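Local coordinates for protein Myo-inositol phosphohydrolase (Mitsuokella multacida, PDB 4WU3) that probably removes phosphates from phytate and related inositol polyphosphates, as a protein-tyrosine-phosphatase-like phytase, and binds inositol-(1,3,4,5)-tetrakisphosphate, at residues I52-D56 with V57-P61; G127-G131 with T132-W136; D145-T148 with E149-I153; E197-Q201 with H202-Y206; S231-K234 with D235-L238. The protein carries 2 engineered substitutions. All coordinates share one frame; numbering follows the deposited sequence.

In the fold
All five contacts are local, each between neighbouring pieces of one chain. Contact 2, a beta hairpin, is the most buried and is held by backbone bonds; contact 1 lies at the surface beside it, and the two touch because strands 49-54 and 132-137 pair in the same sheet. Contacts 3 and 4 are partly buried and concern opposite ends of helices: a threonine at the N-cap position begins helix 149-161 in contact 3, a Schellman motif finishes helix 195-201 in contact 4. Contact 4 also meets contact 2 through Met198 and Tyr128. Contact 5, exposed, shares the five-stranded mixed sheet with contact 4 and relies on apolar tips and one turn bond.

Contact 1 of 5, residues I52-D56 with V57-P61; sequences IDRAD and VNQLP
Arg54 reaches across to Gln59 and Pro61, and the guanidinium makes the closer-knit part of this corner. Its NH2 comes 3.8 Å from Pro61 CA and 4.0 Å from Gln59 NE2, with the guanidinium and amide planes 29° apart. Two donors lie side by side here, drawn together by a shared acceptor: Glu101 OE2 takes a salt bridge from Arg54 NH2 and a hydrogen bond from Gln59 NE2. An arginine bent at chi2 and chi3 (-62° and -69°) curls its tip back toward the returning chain, while the straight glutamine crosses it at about a right angle. The proline, which has no N-H to satisfy, can be buried against Ile105 of helix 99-108. The corner follows a classic beta bulge, in which Asp53 and Arg54 both face Ala133; the chain turns a corner there, at Asp53, and further on Asn58 is the centre of an inverse gamma turn. On the solvent side the fit is slack. Ala55 CB and Val57 CG2 stand 4.3 Å apart, two small apolar groups on an exposed bend, and no hydrogen bond spans the two segments. Asp56 turns its carboxylate from Val57-Pro61 to the start of helix 99-108, where OD1 accepts from Ser98 OG and Lys100 N.

Contact 2 of 5, residues G127-G131 with T132-W136; sequences GYLNG and TAVSW
Tyr128 lays its ring beside Ala133, CE2 lying 3.7 Å from Ala133 CB; the two form a non-hydrogen-bonded pair, and the small alanine lets the broad ring fold along the neighbouring strand. A chi1 of -68°, with CG beside the backbone N, brings the ring there, and Gly131 O sits at its edge, in the ring plane. On the other face of the hairpin Leu129 CD1 meets Val134 CG1 at 4.1 Å, the two side chains crossing at about a right angle. Backbone bonds set this register. Gly127 N donates to Val134 O (2.9 Å) and Val134 N returns the bond to Gly127 O nearly straight, at 172°. Leu129 N reaches Thr132 O (2.9 Å) in the carbonyl plane, whereas Thr132 N meets Leu129 O from above its plane, closing the type II' turn from Leu129 to Thr132. Asn130 takes the positive phi (51°) that asparagine tolerates better than most residues, and a water lies 2.7 Å from Thr132 OG1. Replacing Tyr128 by an alanine would probably open a gap beside Ala133 and Met198 and leave Phe97 O without the hydroxyl that bonds it. The hairpin is flanked by strands 49-54 and 192-193, with helix 195-201 packed on Tyr128 and helix 149-161 on Trp136.

Contact 3 of 5, residues D145-T148 with E149-I153; sequences DGRT and EDIII
Thr148 O is gripped by two backbone N-H groups of the first helical turn. Ile152 N approaches nearly along the C=O axis at 3.0 Å, making the regular helical bond, while Ile151 N, also 3.0 Å from Thr148 O, comes from above the carbonyl plane. The hydroxyl of the same threonine gives a further bond: Thr148 OG1 donates to Asp150 OD1 at 2.6 Å, meeting the oxygen from above the carboxylate plane. A chi1 of 69° sets OG1 between the backbone N and the carbonyl carbon, turned to the helix start, and Asp150 bends round to it with a chi1 of 43°. An acidic residue suits this turn, since its charge is likely to be eased by the positive end of the helix dipole. Beside these polar bonds, Ile152 CG1 packs on Arg147 CB (3.6 Å), and Arg147 CD lies against Ile151 CG2 (4.0 Å). An alanine in place of Ile152 would lose everything beyond CB, and would probably open a gap beside Arg147 CB and Thr210 of strand 205-211. The long arginine then reaches Asp594 of helix 593-613, with which its NE forms a salt bridge, while NH1 bonds Asn144 OD1. This is the N-terminal start of an alpha helix: Thr148 occupies the N-cap position of helix 149-161, its hydroxyl tied to the Asp150 carboxylate.

Contact 4 of 5, residues E197-Q201 with H202-Y206; sequences EMVKQ and HGANY
His202 folds its ring back against the last turn of helix 195-201. ND1 donates to Met198 O at 3.0 Å (166°), the carbonyl oxygen lying in the ring plane, and Met198 SD sits obliquely 4.6 Å from the ring centroid; the methionine chain, bent at chi2 and chi3, brings the sulfur there. His202 N bonds Val199 O as well. Gly203 comes next with a phi of 81°, which a residue without a side chain adopts easily, and its N reaches Lys200 O at 2.9 Å from above the carbonyl plane. Ala204 N then closes on Val199 O (3.2 Å), which it and His202 N approach from opposite faces. These two last bonds back into the helix make a Schellman motif. Ala204 CB, small enough to be buried, packs on Val199 CG1 (3.6 Å), while a water donates to Ala204 O and, weakly, to the backbone Lys200 O. Asn205 O lies over Val199 CG1 (3.4 Å), and Tyr206 CB touches that methyl loosely as strand 205-211 begins. Since His202 ND1 donates to a carbonyl and NE2 bonds Glu103 OE2, a carboxylate, the ring is probably drawn toward its doubly protonated, positive form.

Contact 5 of 5, residues S231-K234 with D235-L238; sequences SLPK and DAWL
A type I beta turn from Pro233 to Ala236 carries the chain from helix 219-230 into strand 237-241. Its closing bond runs from Ala236 N to Pro233 O (3.0 Å), the donor standing above the carbonyl plane, at an N-H...O angle of 141°. Pro233 supplies that accepting carbonyl and a rigid apolar ring whose CG lies near Ala236 CB, and Asp235 follows in the third place of the turn. There a chi1 of 58° brings OD1 alongside the proline, 3.4 Å from Pro233 CB. A water bridges the turn, donating to Lys234 O (2.8 Å) and Ala236 O (2.9 Å), while the extended lysine is exposed. Inside the bend the chemistry is apolar. The small methyl of Ala236 lies against Leu232, CB to CB at 4.2 Å, and Leu232 and Leu238 meet tip to tip, CD1 of the first 3.8 Å from CD2 of the second. Tyr117 of strand 116-122 touches both leucines and the alanine. The turn leads into the last strand of a beta-alpha-beta crossover, strand 205-211, helix 219-230 and strand 237-241, the two strands parallel with strand 116-122 between them, as in the tyrosine-phosphatase fold, where the last strand runs into the phosphate-binding P-loop.

Contact 1 of 5, residues I52-D56 with V57-P61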
loop_
_atom_site.group_PDB
_atom_site.type_symbol
_atom_site.label_atom_id
_atom_site.label_comp_id
_atom_site.label_asym_id
_atom_site.label_seq_id
_atom_site.Cartn_x
_atom_site.Cartn_y
_atom_site.Cartn_z
ATOM N N ILE A 52 -12.300 24.318 7.265
ATOM C CA ILE A 52 -12.126 24.488 8.691
ATOM C C ILE A 52 -11.729 23.162 9.348
ATOM O O ILE A 52 -12.402 22.154 9.179
ATOM C CB ILE A 52 -13.425 25.046 9.311
ATOM C CG1 ILE A 52 -13.687 26.467 8.791
ATOM C CG2 ILE A 52 -13.364 25.045 10.830
ATOM C CD1 ILE A 52 -15.056 27.022 9.131
ATOM N N ASP A 53 -10.614 23.171 10.076
ATOM C CA ASP A 53 -10.159 22.004 10.817
ATOM C C ASP A 53 -10.776 22.019 12.214
ATOM O O ASP A 53 -11.390 21.040 12.652
ATOM C CB ASP A 53 -8.627 22.017 10.962
ATOM C CG ASP A 53 -7.887 21.787 9.649
ATOM O OD1 ASP A 53 -8.445 21.176 8.719
ATOM O OD2 ASP A 53 -6.715 22.212 9.565
ATOM N N ARG A 54 -10.579 23.141 12.914
ATOM C CA ARG A 54 -11.082 23.327 14.273
ATOM C C ARG A 54 -11.649 24.732 14.466
ATOM O O ARG A 54 -10.935 25.727 14.344
ATOM C CB ARG A 54 -9.967 23.120 15.306
ATOM C CG ARG A 54 -9.222 21.792 15.212
ATOM C CD ARG A 54 -10.143 20.617 15.454
ATOM N NE ARG A 54 -10.577 20.587 16.842
ATOM C CZ ARG A 54 -11.431 19.705 17.342
ATOM N NH1 ARG A 54 -11.951 18.763 16.577
ATOM N NH2 ARG A 54 -11.754 19.762 18.620
ATOM N N ALA A 55 -12.941 24.795 14.771
ATOM C CA ALA A 55 -13.574 26.031 15.187
ATOM C C ALA A 55 -12.934 26.425 16.501
ATOM O O ALA A 55 -12.527 25.560 17.269
ATOM C CB ALA A 55 -15.080 25.830 15.356
ATOM N N ASP A 56 -12.845 27.720 16.766
ATOM C CA ASP A 56 -12.135 28.205 17.943
ATOM C C ASP A 56 -13.002 28.158 19.195
ATOM O O ASP A 56 -13.863 29.009 19.397
ATOM C CB ASP A 56 -11.635 29.629 17.730
ATOM C CG ASP A 56 -10.447 29.948 18.594
ATOM O OD1 ASP A 56 -9.916 29.012 19.242
ATOM O OD2 ASP A 56 -10.031 31.122 18.628
ATOM N N VAL A 57 -12.740 27.169 20.043
ATOM C CA VAL A 57 -13.585 26.885 21.192
ATOM C C VAL A 57 -12.716 26.623 22.409
ATOM O O VAL A 57 -11.694 25.958 22.299
ATOM C CB VAL A 57 -14.444 25.643 20.937
ATOM C CG1 VAL A 57 -15.346 25.376 22.123
ATOM C CG2 VAL A 57 -15.270 25.813 19.674
ATOM N N ASN A 58 -13.115 27.146 23.566
ATOM C CA ASN A 58 -12.342 26.951 24.795
ATOM C C ASN A 58 -12.526 25.545 25.360
ATOM O O ASN A 58 -13.423 25.297 26.153
ATOM C CB ASN A 58 -12.726 27.994 25.840
ATOM C CG ASN A 58 -11.997 27.799 27.153
ATOM O OD1 ASN A 58 -10.936 27.179 27.205
ATOM N ND2 ASN A 58 -12.561 28.339 28.225
ATOM N N GLN A 59 -11.669 24.623 24.944
ATOM C CA GLN A 59 -11.803 23.232 25.353
ATOM C C GLN A 59 -10.560 22.455 24.941
ATOM O O GLN A 59 -9.798 22.897 24.076
ATOM C CB GLN A 59 -13.025 22.606 24.684
ATOM C CG GLN A 59 -12.859 22.460 23.176
ATOM C CD GLN A 59 -14.071 21.864 22.488
ATOM O OE1 GLN A 59 -15.045 21.475 23.130
ATOM N NE2 GLN A 59 -14.017 21.800 21.159
ATOM N N LEU A 60 -10.354 21.295 25.553
ATOM C CA LEU A 60 -9.353 20.369 25.069
ATOM C C LEU A 60 -9.827 19.844 23.721
ATOM O O LEU A 60 -11.023 19.640 23.519
ATOM C CB LEU A 60 -9.172 19.211 26.044
ATOM C CG LEU A 60 -8.463 19.516 27.355
ATOM C CD1 LEU A 60 -8.368 18.250 28.189
ATOM C CD2 LEU A 60 -7.074 20.090 27.111
ATOM N N PRO A 61 -8.893 19.622 22.789
ATOM C CA PRO A 61 -9.291 19.146 21.477
ATOM C C PRO A 61 -9.637 17.668 21.449
ATOM O O PRO A 61 -9.456 16.956 22.426
ATOM C CB PRO A 61 -8.060 19.405 20.626
ATOM C CG PRO A 61 -6.918 19.290 21.574
ATOM C CD PRO A 61 -7.434 19.800 22.897
#

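Contact 2 of 5, residues G127-G131 with T132-W136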
loop_
_atom_site.group_PDB
_atom_site.type_symbol
_atom_site.label_atom_id
_atom_site.label_comp_id
_atom_site.label_asym_id
_atom_site.label_seq_id
_atom_site.Cartn_x
_atom_site.Cartn_y
_atom_site.Cartn_z
ATOM N N GLY A 127 -2.971 26.085 8.634
ATOM C CA GLY A 127 -2.622 27.295 9.350
ATOM C C GLY A 127 -3.791 27.817 10.163
ATOM O O GLY A 127 -4.728 27.068 10.472
ATOM N N TYR A 128 -3.727 29.105 10.504
ATOM C CA TYR A 128 -4.707 29.723 11.386
ATOM C C TYR A 128 -5.217 31.050 10.818
ATOM O O TYR A 128 -4.439 31.847 10.273
ATOM C CB TYR A 128 -4.113 29.908 12.788
ATOM C CG TYR A 128 -3.884 28.584 13.500
ATOM C CD1 TYR A 128 -2.709 27.865 13.313
ATOM C CD2 TYR A 128 -4.858 28.039 14.330
ATOM C CE1 TYR A 128 -2.516 26.651 13.936
ATOM C CE2 TYR A 128 -4.674 26.827 14.956
ATOM C CZ TYR A 128 -3.498 26.131 14.754
ATOM O OH TYR A 128 -3.300 24.899 15.369
ATOM N N LEU A 129 -6.537 31.234 10.906
ATOM C CA LEU A 129 -7.187 32.520 10.669
ATOM C C LEU A 129 -7.771 32.985 11.990
ATOM O O LEU A 129 -8.758 32.427 12.470
ATOM C CB LEU A 129 -8.309 32.388 9.647
ATOM C CG LEU A 129 -7.902 31.850 8.280
ATOM C CD1 LEU A 129 -9.119 31.791 7.373
ATOM C CD2 LEU A 129 -6.820 32.727 7.667
ATOM N N ASN A 130 -7.162 34.013 12.572
ATOM C CA ASN A 130 -7.316 34.283 14.002
ATOM C C ASN A 130 -7.033 32.983 14.761
ATOM O O ASN A 130 -5.964 32.401 14.592
ATOM C CB ASN A 130 -8.693 34.876 14.308
ATOM C CG ASN A 130 -8.804 36.329 13.873
ATOM O OD1 ASN A 130 -7.880 36.879 13.256
ATOM N ND2 ASN A 130 -9.934 36.961 14.186
ATOM N N GLY A 131 -7.973 32.505 15.567
ATOM C CA GLY A 131 -7.770 31.260 16.296
ATOM C C GLY A 131 -8.296 30.003 15.604
ATOM O O GLY A 131 -8.081 28.897 16.084
ATOM N N THR A 132 -8.989 30.173 14.481
ATOM C CA THR A 132 -9.593 29.053 13.778
ATOM C C THR A 132 -8.553 28.304 12.941
ATOM O O THR A 132 -7.780 28.917 12.195
ATOM C CB THR A 132 -10.707 29.513 12.823
ATOM O OG1 THR A 132 -11.678 30.305 13.529
ATOM C CG2 THR A 132 -11.386 28.295 12.191
ATOM N N ALA A 133 -8.530 26.982 13.068
ATOM C CA ALA A 133 -7.588 26.180 12.301
ATOM C C ALA A 133 -8.204 25.801 10.978
ATOM O O ALA A 133 -9.326 25.300 10.916
ATOM C CB ALA A 133 -7.170 24.933 13.063
ATOM N N VAL A 134 -7.445 26.041 9.919
ATOM C CA VAL A 134 -7.875 25.707 8.567
ATOM C C VAL A 134 -6.791 24.924 7.843
ATOM O O VAL A 134 -5.618 24.966 8.220
ATOM C CB VAL A 134 -8.172 26.980 7.765
ATOM C CG1 VAL A 134 -9.207 27.818 8.489
ATOM C CG2 VAL A 134 -6.890 27.768 7.547
ATOM N N SER A 135 -7.179 24.214 6.793
ATOM C CA SER A 135 -6.208 23.459 6.009
ATOM C C SER A 135 -6.699 23.301 4.589
ATOM O O SER A 135 -7.870 23.472 4.317
ATOM C CB SER A 135 -5.958 22.073 6.626
ATOM O OG SER A 135 -7.094 21.236 6.482
ATOM N N TRP A 136 -5.781 22.969 3.692
ATOM C CA TRP A 136 -6.115 22.718 2.310
ATOM C C TRP A 136 -6.322 21.225 2.099
ATOM O O TRP A 136 -5.388 20.417 2.205
ATOM C CB TRP A 136 -5.033 23.293 1.382
ATOM C CG TRP A 136 -5.167 24.760 1.242
ATOM C CD1 TRP A 136 -5.812 25.433 0.244
ATOM C CD2 TRP A 136 -4.688 25.753 2.151
ATOM N NE1 TRP A 136 -5.747 26.786 0.469
ATOM C CE2 TRP A 136 -5.065 27.005 1.637
ATOM C CE3 TRP A 136 -3.970 25.704 3.349
ATOM C CZ2 TRP A 136 -4.745 28.195 2.273
ATOM C CZ3 TRP A 136 -3.660 26.883 3.980
ATOM C CH2 TRP A 136 -4.044 28.117 3.438
HETATM O O HOH W 1 -11.250 32.506 15.047
#

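Contact 3 of 5, residues D145-T148 with E149-I153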
loop_
_atom_site.group_PDB
_atom_site.type_symbol
_atom_site.label_atom_id
_atom_site.label_comp_id
_atom_site.label_asym_id
_atom_site.label_seq_id
_atom_site.Cartn_x
_atom_site.Cartn_y
_atom_site.Cartn_z
ATOM N N ASP A 145 0.277 15.437 -1.751
ATOM C CA ASP A 145 0.669 14.104 -2.176
ATOM C C ASP A 145 2.015 14.086 -2.900
ATOM O O ASP A 145 2.182 14.717 -3.939
ATOM C CB ASP A 145 -0.410 13.553 -3.098
ATOM C CG ASP A 145 -0.220 12.100 -3.412
ATOM O OD1 ASP A 145 0.585 11.424 -2.730
ATOM O OD2 ASP A 145 -0.882 11.625 -4.357
ATOM N N GLY A 146 2.971 13.354 -2.349
ATOM C CA GLY A 146 4.254 13.126 -3.011
ATOM C C GLY A 146 5.317 14.181 -2.761
ATOM O O GLY A 146 6.482 13.973 -3.073
ATOM N N ARG A 147 4.928 15.302 -2.170
ATOM C CA ARG A 147 5.847 16.401 -1.974
ATOM C C ARG A 147 6.809 16.210 -0.806
ATOM O O ARG A 147 6.466 15.638 0.227
ATOM C CB ARG A 147 5.061 17.683 -1.773
ATOM C CG ARG A 147 4.426 18.184 -3.043
ATOM C CD ARG A 147 3.432 19.301 -2.784
ATOM N NE ARG A 147 2.953 19.816 -4.055
ATOM C CZ ARG A 147 1.752 20.345 -4.248
ATOM N NH1 ARG A 147 0.880 20.435 -3.254
ATOM N NH2 ARG A 147 1.420 20.774 -5.449
ATOM N N THR A 148 8.022 16.715 -0.993
ATOM C CA THR A 148 9.012 16.772 0.055
ATOM C C THR A 148 8.819 18.014 0.955
ATOM O O THR A 148 8.196 19.004 0.569
ATOM C CB THR A 148 10.415 16.865 -0.554
ATOM O OG1 THR A 148 10.568 18.150 -1.169
ATOM C CG2 THR A 148 10.648 15.775 -1.597
ATOM N N GLU A 149 9.401 17.952 2.143
ATOM C CA GLU A 149 9.358 19.042 3.097
ATOM C C GLU A 149 9.765 20.390 2.485
ATOM O O GLU A 149 9.160 21.408 2.794
ATOM C CB GLU A 149 10.277 18.703 4.268
ATOM C CG GLU A 149 10.261 19.702 5.406
ATOM C CD GLU A 149 11.371 19.449 6.409
ATOM O OE1 GLU A 149 11.562 18.279 6.810
ATOM O OE2 GLU A 149 12.052 20.420 6.797
ATOM N N ASP A 150 10.786 20.415 1.629
ATOM C CA ASP A 150 11.289 21.701 1.137
ATOM C C ASP A 150 10.416 22.316 0.045
ATOM O O ASP A 150 10.609 23.465 -0.338
ATOM C CB ASP A 150 12.757 21.636 0.685
ATOM C CG ASP A 150 13.076 20.411 -0.109
ATOM O OD1 ASP A 150 12.265 20.065 -0.979
ATOM O OD2 ASP A 150 14.154 19.814 0.117
ATOM N N ILE A 151 9.461 21.557 -0.459
ATOM C CA ILE A 151 8.417 22.138 -1.280
ATOM C C ILE A 151 7.223 22.525 -0.394
ATOM O O ILE A 151 6.649 23.611 -0.543
ATOM C CB ILE A 151 7.974 21.158 -2.375
ATOM C CG1 ILE A 151 9.044 21.059 -3.462
ATOM C CG2 ILE A 151 6.671 21.608 -2.999
ATOM C CD1 ILE A 151 9.237 22.351 -4.224
ATOM N N ILE A 152 6.875 21.647 0.551
ATOM C CA ILE A 152 5.659 21.823 1.361
ATOM C C ILE A 152 5.695 23.066 2.254
ATOM O O ILE A 152 4.727 23.819 2.305
ATOM C CB ILE A 152 5.379 20.579 2.228
ATOM C CG1 ILE A 152 4.930 19.422 1.338
ATOM C CG2 ILE A 152 4.325 20.880 3.285
ATOM C CD1 ILE A 152 4.923 18.084 2.033
ATOM N N ILE A 153 6.802 23.287 2.955
ATOM C CA ILE A 153 6.888 24.409 3.898
ATOM C C ILE A 153 6.692 25.772 3.214
ATOM O O ILE A 153 5.834 26.562 3.632
ATOM C CB ILE A 153 8.215 24.390 4.687
ATOM C CG1 ILE A 153 8.324 23.108 5.531
ATOM C CG2 ILE A 153 8.341 25.619 5.586
ATOM C CD1 ILE A 153 7.139 22.853 6.433
#

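Contact 4 of 5, residues E197-Q201 with H202-Y206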
loop_
_atom_site.group_PDB
_atom_site.type_symbol
_atom_site.label_atom_id
_atom_site.label_comp_id
_atom_site.label_asym_id
_atom_site.label_seq_id
_atom_site.Cartn_x
_atom_site.Cartn_y
_atom_site.Cartn_z
ATOM N N GLU A 197 4.054 30.019 13.942
ATOM C CA GLU A 197 3.890 31.388 14.411
ATOM C C GLU A 197 2.933 31.428 15.590
ATOM O O GLU A 197 3.217 32.073 16.589
ATOM C CB GLU A 197 3.404 32.303 13.285
ATOM C CG GLU A 197 4.491 32.627 12.268
ATOM C CD GLU A 197 3.965 33.334 11.031
ATOM O OE1 GLU A 197 2.782 33.131 10.654
ATOM O OE2 GLU A 197 4.757 34.080 10.415
ATOM N N MET A 198 1.816 30.715 15.483
ATOM C CA MET A 198 0.800 30.757 16.528
ATOM C C MET A 198 1.355 30.137 17.799
ATOM O O MET A 198 1.174 30.667 18.889
ATOM C CB MET A 198 -0.461 30.030 16.064
ATOM C CG MET A 198 -1.699 30.305 16.901
ATOM S SD MET A 198 -1.834 29.113 18.226
ATOM C CE MET A 198 -2.244 27.621 17.321
ATOM N N VAL A 199 2.071 29.031 17.661
ATOM C CA VAL A 199 2.595 28.324 18.825
ATOM C C VAL A 199 3.689 29.132 19.517
ATOM O O VAL A 199 3.746 29.207 20.745
ATOM C CB VAL A 199 3.125 26.917 18.440
ATOM C CG1 VAL A 199 3.948 26.320 19.565
ATOM C CG2 VAL A 199 1.962 25.994 18.117
ATOM N N LYS A 200 4.567 29.733 18.733
ATOM C CA LYS A 200 5.631 30.534 19.305
ATOM C C LYS A 200 5.117 31.818 19.968
ATOM O O LYS A 200 5.704 32.297 20.932
ATOM C CB LYS A 200 6.656 30.862 18.236
ATOM C CG LYS A 200 7.455 29.651 17.822
ATOM C CD LYS A 200 8.659 30.069 17.013
ATOM C CE LYS A 200 9.570 28.887 16.781
ATOM N NZ LYS A 200 10.709 29.252 15.897
ATOM N N GLN A 201 4.016 32.364 19.467
ATOM C CA GLN A 201 3.414 33.543 20.090
ATOM C C GLN A 201 2.840 33.204 21.453
ATOM O O GLN A 201 2.605 34.089 22.273
ATOM C CB GLN A 201 2.336 34.150 19.191
ATOM C CG GLN A 201 2.943 35.034 18.122
ATOM C CD GLN A 201 1.967 35.395 17.034
ATOM O OE1 GLN A 201 0.754 35.419 17.248
ATOM N NE2 GLN A 201 2.493 35.675 15.848
ATOM N N HIS A 202 2.622 31.917 21.697
ATOM C CA HIS A 202 2.202 31.475 23.012
ATOM C C HIS A 202 3.387 31.099 23.885
ATOM O O HIS A 202 3.213 30.619 24.999
ATOM C CB HIS A 202 1.208 30.326 22.892
ATOM C CG HIS A 202 -0.179 30.785 22.585
ATOM N ND1 HIS A 202 -0.567 31.175 21.323
ATOM C CD2 HIS A 202 -1.252 30.974 23.386
ATOM C CE1 HIS A 202 -1.830 31.555 21.352
ATOM N NE2 HIS A 202 -2.270 31.445 22.593
ATOM N N GLY A 203 4.591 31.330 23.371
ATOM C CA GLY A 203 5.816 31.078 24.127
ATOM C C GLY A 203 6.253 29.628 24.113
ATOM O O GLY A 203 7.138 29.235 24.868
ATOM N N ALA A 204 5.640 28.823 23.253
ATOM C CA ALA A 204 5.962 27.406 23.201
ATOM C C ALA A 204 6.925 27.095 22.068
ATOM O O ALA A 204 7.271 27.962 21.274
ATOM C CB ALA A 204 4.688 26.580 23.064
ATOM N N ASN A 205 7.358 25.841 22.005
ATOM C CA ASN A 205 8.262 25.389 20.962
ATOM C C ASN A 205 7.543 24.571 19.894
ATOM O O ASN A 205 6.457 24.050 20.131
ATOM C CB ASN A 205 9.351 24.552 21.590
ATOM C CG ASN A 205 10.088 25.299 22.667
ATOM O OD1 ASN A 205 10.957 26.115 22.371
ATOM N ND2 ASN A 205 9.740 25.037 23.925
ATOM N N TYR A 206 8.173 24.450 18.726
ATOM C CA TYR A 206 7.540 23.875 17.549
ATOM C C TYR A 206 8.493 22.969 16.785
ATOM O O TYR A 206 9.665 23.299 16.605
ATOM C CB TYR A 206 7.075 24.994 16.621
ATOM C CG TYR A 206 6.347 24.529 15.378
ATOM C CD1 TYR A 206 5.043 24.070 15.456
ATOM C CD2 TYR A 206 6.949 24.581 14.113
ATOM C CE1 TYR A 206 4.370 23.644 14.339
ATOM C CE2 TYR A 206 6.260 24.172 12.978
ATOM C CZ TYR A 206 4.974 23.700 13.111
ATOM O OH TYR A 206 4.259 23.288 12.019
HETATM O O HOH W 2 8.649 30.629 21.720
HETATM O O HOH W 3 10.701 26.131 15.170
#

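Contact 5 of 5, residues S231-K234 with D235-L238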
loop_
_atom_site.group_PDB
_atom_site.type_symbol
_atom_site.label_atom_id
_atom_site.label_comp_id
_atom_site.label_asym_id
_atom_site.label_seq_id
_atom_site.Cartn_x
_atom_site.Cartn_y
_atom_site.Cartn_z
ATOM N N SER A 231 18.211 15.926 21.042
ATOM C CA SER A 231 18.678 17.248 21.397
ATOM C C SER A 231 17.765 17.907 22.426
ATOM O O SER A 231 18.006 19.043 22.806
ATOM C CB SER A 231 18.769 18.131 20.150
ATOM O OG SER A 231 17.470 18.537 19.736
ATOM N N LEU A 232 16.726 17.206 22.884
ATOM C CA LEU A 232 15.764 17.813 23.802
ATOM C C LEU A 232 16.320 17.981 25.200
ATOM O O LEU A 232 17.063 17.150 25.675
ATOM C CB LEU A 232 14.495 16.979 23.909
ATOM C CG LEU A 232 13.612 17.051 22.684
ATOM C CD1 LEU A 232 12.442 16.084 22.817
ATOM C CD2 LEU A 232 13.146 18.481 22.499
ATOM N N PRO A 233 15.938 19.069 25.859
ATOM C CA PRO A 233 16.246 19.137 27.253
ATOM C C PRO A 233 15.467 18.095 28.017
ATOM O O PRO A 233 14.370 17.705 27.655
ATOM C CB PRO A 233 15.828 20.554 27.662
ATOM C CG PRO A 233 15.035 21.102 26.540
ATOM C CD PRO A 233 15.428 20.338 25.320
ATOM N N LYS A 234 16.052 17.626 29.082
ATOM C CA LYS A 234 15.407 16.612 29.841
ATOM C C LYS A 234 14.033 16.997 30.355
ATOM O O LYS A 234 13.251 16.127 30.647
ATOM C CB LYS A 234 16.275 16.295 31.022
ATOM C CG LYS A 234 17.259 15.191 30.779
ATOM C CD LYS A 234 18.129 15.130 32.003
ATOM C CE LYS A 234 19.011 13.910 32.040
ATOM N NZ LYS A 234 19.843 14.022 33.268
ATOM N N ASP A 235 13.718 18.262 30.531
ATOM C CA ASP A 235 12.441 18.539 31.128
ATOM C C ASP A 235 11.386 18.822 30.063
ATOM O O ASP A 235 10.351 19.434 30.328
ATOM C CB ASP A 235 12.582 19.705 32.080
ATOM C CG ASP A 235 13.096 20.946 31.402
ATOM O OD1 ASP A 235 13.729 20.843 30.333
ATOM O OD2 ASP A 235 12.871 22.045 31.942
ATOM N N ALA A 236 11.650 18.377 28.850
ATOM C CA ALA A 236 10.813 18.741 27.725
ATOM C C ALA A 236 9.483 17.998 27.759
ATOM O O ALA A 236 9.431 16.813 28.073
ATOM C CB ALA A 236 11.541 18.452 26.427
ATOM N N TRP A 237 8.409 18.702 27.435
ATOM C CA TRP A 237 7.117 18.066 27.311
ATOM C C TRP A 237 6.759 18.040 25.837
ATOM O O TRP A 237 6.785 19.068 25.176
ATOM C CB TRP A 237 6.059 18.816 28.114
ATOM C CG TRP A 237 4.749 18.129 28.072
ATOM C CD1 TRP A 237 3.879 18.112 27.031
ATOM C CD2 TRP A 237 4.165 17.335 29.099
ATOM N NE1 TRP A 237 2.786 17.358 27.338
ATOM C CE2 TRP A 237 2.936 16.858 28.604
ATOM C CE3 TRP A 237 4.566 16.961 30.380
ATOM C CZ2 TRP A 237 2.090 16.049 29.358
ATOM C CZ3 TRP A 237 3.738 16.145 31.119
ATOM C CH2 TRP A 237 2.511 15.703 30.610
ATOM N N LEU A 238 6.451 16.850 25.332
ATOM C CA LEU A 238 6.117 16.646 23.925
ATOM C C LEU A 238 4.625 16.412 23.710
ATOM O O LEU A 238 4.024 15.538 24.326
ATOM C CB LEU A 238 6.891 15.449 23.373
ATOM C CG LEU A 238 8.409 15.618 23.270
ATOM C CD1 LEU A 238 9.017 14.470 22.475
ATOM C CD2 LEU A 238 8.770 16.946 22.630
HETATM O O HOH W 4 10.695 15.153 30.066
#